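Local coordinates for piwi domain-containing protein (Vanderwaltozyma polyspora, PDB 5THE) that probably binds RNA as a budding-yeast Argonaute, the chain here being its C-terminal lobe with the Piwi domain, at residues T337-F342 and P381-I386. Numbering follows the deposited sequence.
Sequences TKIMYF and PPVTCI
Ile339 to Phe342 and Val383 to Ile386 run side by side as neighbouring parallel strands in the RNase H-like core of the Piwi domain, their short axes 4.7 Å apart at closest approach and inclined at 17°. The ladder starts where Ile339 N donates to Pro382 O at 3.0 Å, and Ile339 O then takes the N-H of Thr384. One step on, Tyr341 N reaches Thr384 O at 2.7 Å, and Tyr341 O accepts from Ile386 N, the donor tilted 26° from the carbonyl plane. Strand 264-274 pairs with 339-344 on the side away from 383-389. Helix 351-373 makes the crossover between the strands, a beta-alpha-beta unit, and covers the face that carries Ile339, Tyr341, Val383 and Cys385. On that face CD1 of Ile339 reaches CG of Pro381 at 3.6 Å. CG of Tyr341 is anti to the backbone N (chi1 175°), which lays the ring beside its own carbonyl and puts CD2 3.7 Å from Cys385 SG; the sulfur approaches the ring obliquely, and the hydroxyl goes on to Glu358 of the helix. On the other face, packed against helix 465-475, Met340 SD lies against CB and CG2 of Thr384, whose OG1 bonds to Asp459. With an alanine at Phe342 the ring contact to Ile386 is gone, and a gap is likely to open between Ile386 and Cys472 and Leu475 of helix 465-475. Phe342 and Ile386 extend the same way: the CD1-CE1 side of the ring lies against CB of Ile386, and CE1 also meets its CD1 at 3.9 Å.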
ATOM      1  N   THR A 337     -19.390   2.658 -10.732  1.00 22.98           N
ATOM      2  CA  THR A 337     -20.740   2.836 -10.239  1.00 27.96           C
ATOM      3  C   THR A 337     -20.842   2.671  -8.730  1.00 29.12           C
ATOM      4  O   THR A 337     -21.918   2.914  -8.175  1.00 28.34           O
ATOM      5  CB  THR A 337     -21.703   1.868 -10.947  1.00 26.39           C
ATOM      6  OG1 THR A 337     -21.298   0.514 -10.705  1.00 26.36           O
ATOM      7  CG2 THR A 337     -21.704   2.136 -12.460  1.00 27.07           C
ATOM      8  N   LYS A 338     -19.754   2.283  -8.061  1.00 27.03           N
ATOM      9  CA  LYS A 338     -19.675   2.234  -6.605  1.00 27.52           C
ATOM     10  C   LYS A 338     -18.277   2.659  -6.191  1.00 27.89           C
ATOM     11  O   LYS A 338     -17.296   2.334  -6.865  1.00 23.83           O
ATOM     12  CB  LYS A 338     -19.949   0.826  -6.034  1.00 26.95           C
ATOM     13  CG  LYS A 338     -21.364   0.286  -6.237  1.00 24.85           C
ATOM     14  CD  LYS A 338     -21.500  -1.067  -5.540  1.00 25.96           C
ATOM     15  CE  LYS A 338     -22.881  -1.677  -5.758  1.00 33.99           C
ATOM     16  NZ  LYS A 338     -23.935  -0.781  -5.230  1.00 40.47           N
ATOM     17  N   ILE A 339     -18.190   3.367  -5.066  1.00 23.26           N
ATOM     18  CA  ILE A 339     -16.915   3.822  -4.520  1.00 26.09           C
ATOM     19  C   ILE A 339     -16.794   3.322  -3.085  1.00 25.04           C
ATOM     20  O   ILE A 339     -17.734   3.450  -2.290  1.00 22.10           O
ATOM     21  CB  ILE A 339     -16.791   5.359  -4.584  1.00 28.36           C
ATOM     22  CG1 ILE A 339     -16.898   5.836  -6.036  1.00 29.03           C
ATOM     23  CG2 ILE A 339     -15.505   5.836  -3.981  1.00 22.02           C
ATOM     24  CD1 ILE A 339     -16.840   7.358  -6.170  1.00 30.91           C
ATOM     25  N   MET A 340     -15.638   2.755  -2.759  1.00 25.35           N
ATOM     26  CA  MET A 340     -15.304   2.288  -1.416  1.00 27.45           C
ATOM     27  C   MET A 340     -14.112   3.097  -0.927  1.00 25.22           C
ATOM     28  O   MET A 340     -13.036   3.034  -1.529  1.00 24.96           O
ATOM     29  CB  MET A 340     -14.977   0.796  -1.439  1.00 37.44           C
ATOM     30  CG  MET A 340     -14.648   0.187  -0.100  1.00 56.89           C
ATOM     31  SD  MET A 340     -16.088  -0.611   0.620  1.00 69.21           S
ATOM     32  CE  MET A 340     -16.610  -1.642  -0.757  1.00 67.65           C
ATOM     33  N   TYR A 341     -14.300   3.847   0.164  1.00 20.92           N
ATOM     34  CA  TYR A 341     -13.335   4.842   0.627  1.00 23.59           C
ATOM     35  C   TYR A 341     -12.768   4.436   1.989  1.00 25.22           C
ATOM     36  O   TYR A 341     -13.444   4.553   3.018  1.00 24.32           O
ATOM     37  CB  TYR A 341     -14.005   6.212   0.683  1.00 27.25           C
ATOM     38  CG  TYR A 341     -13.147   7.309   1.254  1.00 26.08           C
ATOM     39  CD1 TYR A 341     -11.886   7.568   0.737  1.00 25.97           C
ATOM     40  CD2 TYR A 341     -13.608   8.102   2.303  1.00 25.97           C
ATOM     41  CE1 TYR A 341     -11.090   8.587   1.264  1.00 30.96           C
ATOM     42  CE2 TYR A 341     -12.830   9.120   2.833  1.00 25.62           C
ATOM     43  CZ  TYR A 341     -11.576   9.364   2.303  1.00 32.12           C
ATOM     44  OH  TYR A 341     -10.799  10.380   2.815  1.00 29.68           O
ATOM     45  N   PHE A 342     -11.526   3.956   1.997  1.00 22.47           N
ATOM     46  CA  PHE A 342     -10.872   3.553   3.241  1.00 26.03           C
ATOM     47  C   PHE A 342     -10.082   4.730   3.778  1.00 23.16           C
ATOM     48  O   PHE A 342      -9.206   5.253   3.090  1.00 26.94           O
ATOM     49  CB  PHE A 342      -9.937   2.364   3.040  1.00 21.30           C
ATOM     50  CG  PHE A 342     -10.648   1.063   2.925  1.00 23.05           C
ATOM     51  CD1 PHE A 342     -10.927   0.306   4.057  1.00 23.29           C
ATOM     52  CD2 PHE A 342     -11.038   0.592   1.691  1.00 23.27           C
ATOM     53  CE1 PHE A 342     -11.583  -0.905   3.952  1.00 24.91           C
ATOM     54  CE2 PHE A 342     -11.699  -0.629   1.582  1.00 31.54           C
ATOM     55  CZ  PHE A 342     -11.972  -1.368   2.720  1.00 28.66           C
ATOM     56  N   PRO A 381     -22.230   8.375  -7.925  1.00 26.26           N
ATOM     57  CA  PRO A 381     -22.066   6.969  -7.502  1.00 25.25           C
ATOM     58  C   PRO A 381     -22.182   6.829  -5.993  1.00 29.10           C
ATOM     59  O   PRO A 381     -21.687   7.680  -5.240  1.00 27.17           O
ATOM     60  CB  PRO A 381     -20.649   6.616  -7.988  1.00 26.60           C
ATOM     61  CG  PRO A 381     -19.912   7.945  -7.995  1.00 27.53           C
ATOM     62  CD  PRO A 381     -20.951   8.999  -8.329  1.00 27.24           C
ATOM     63  N   PRO A 382     -22.807   5.756  -5.506  1.00 26.04           N
ATOM     64  CA  PRO A 382     -22.904   5.559  -4.047  1.00 24.19           C
ATOM     65  C   PRO A 382     -21.551   5.259  -3.409  1.00 24.65           C
ATOM     66  O   PRO A 382     -20.727   4.517  -3.951  1.00 25.60           O
ATOM     67  CB  PRO A 382     -23.858   4.364  -3.915  1.00 26.53           C
ATOM     68  CG  PRO A 382     -23.749   3.623  -5.248  1.00 21.64           C
ATOM     69  CD  PRO A 382     -23.484   4.692  -6.269  1.00 25.53           C
ATOM     70  N   VAL A 383     -21.343   5.816  -2.225  1.00 24.76           N
ATOM     71  CA  VAL A 383     -20.069   5.739  -1.527  1.00 26.31           C
ATOM     72  C   VAL A 383     -20.235   4.930  -0.243  1.00 29.49           C
ATOM     73  O   VAL A 383     -21.237   5.063   0.469  1.00 23.93           O
ATOM     74  CB  VAL A 383     -19.542   7.154  -1.225  1.00 26.36           C
ATOM     75  CG1 VAL A 383     -18.248   7.093  -0.426  1.00 28.57           C
ATOM     76  CG2 VAL A 383     -19.349   7.938  -2.536  1.00 25.02           C
ATOM     77  N   THR A 384     -19.253   4.086   0.052  1.00 25.11           N
ATOM     78  CA  THR A 384     -19.114   3.496   1.378  1.00 21.40           C
ATOM     79  C   THR A 384     -17.802   4.009   1.950  1.00 25.12           C
ATOM     80  O   THR A 384     -16.775   3.978   1.264  1.00 24.69           O
ATOM     81  CB  THR A 384     -19.115   1.962   1.335  1.00 24.44           C
ATOM     82  OG1 THR A 384     -20.373   1.481   0.840  1.00 23.80           O
ATOM     83  CG2 THR A 384     -18.881   1.394   2.754  1.00 22.78           C
ATOM     84  N   CYS A 385     -17.826   4.481   3.190  1.00 21.56           N
ATOM     85  CA  CYS A 385     -16.609   4.915   3.867  1.00 19.81           C
ATOM     86  C   CYS A 385     -16.284   3.994   5.045  1.00 23.84           C
ATOM     87  O   CYS A 385     -17.143   3.719   5.894  1.00 25.60           O
ATOM     88  CB  CYS A 385     -16.736   6.366   4.343  1.00 22.28           C
ATOM     89  SG  CYS A 385     -15.356   6.888   5.378  1.00 28.34           S
ATOM     90  N   ILE A 386     -15.037   3.532   5.105  1.00 23.10           N
ATOM     91  CA  ILE A 386     -14.571   2.719   6.220  1.00 22.35           C
ATOM     92  C   ILE A 386     -13.314   3.343   6.800  1.00 20.63           C
ATOM     93  O   ILE A 386     -12.338   3.581   6.080  1.00 23.54           O
ATOM     94  CB  ILE A 386     -14.295   1.262   5.810  1.00 23.24           C
ATOM     95  CG1 ILE A 386     -15.581   0.619   5.290  1.00 25.42           C
ATOM     96  CG2 ILE A 386     -13.728   0.483   7.014  1.00 20.42           C
ATOM     97  CD1 ILE A 386     -15.409  -0.834   4.878  1.00 30.99           C
TER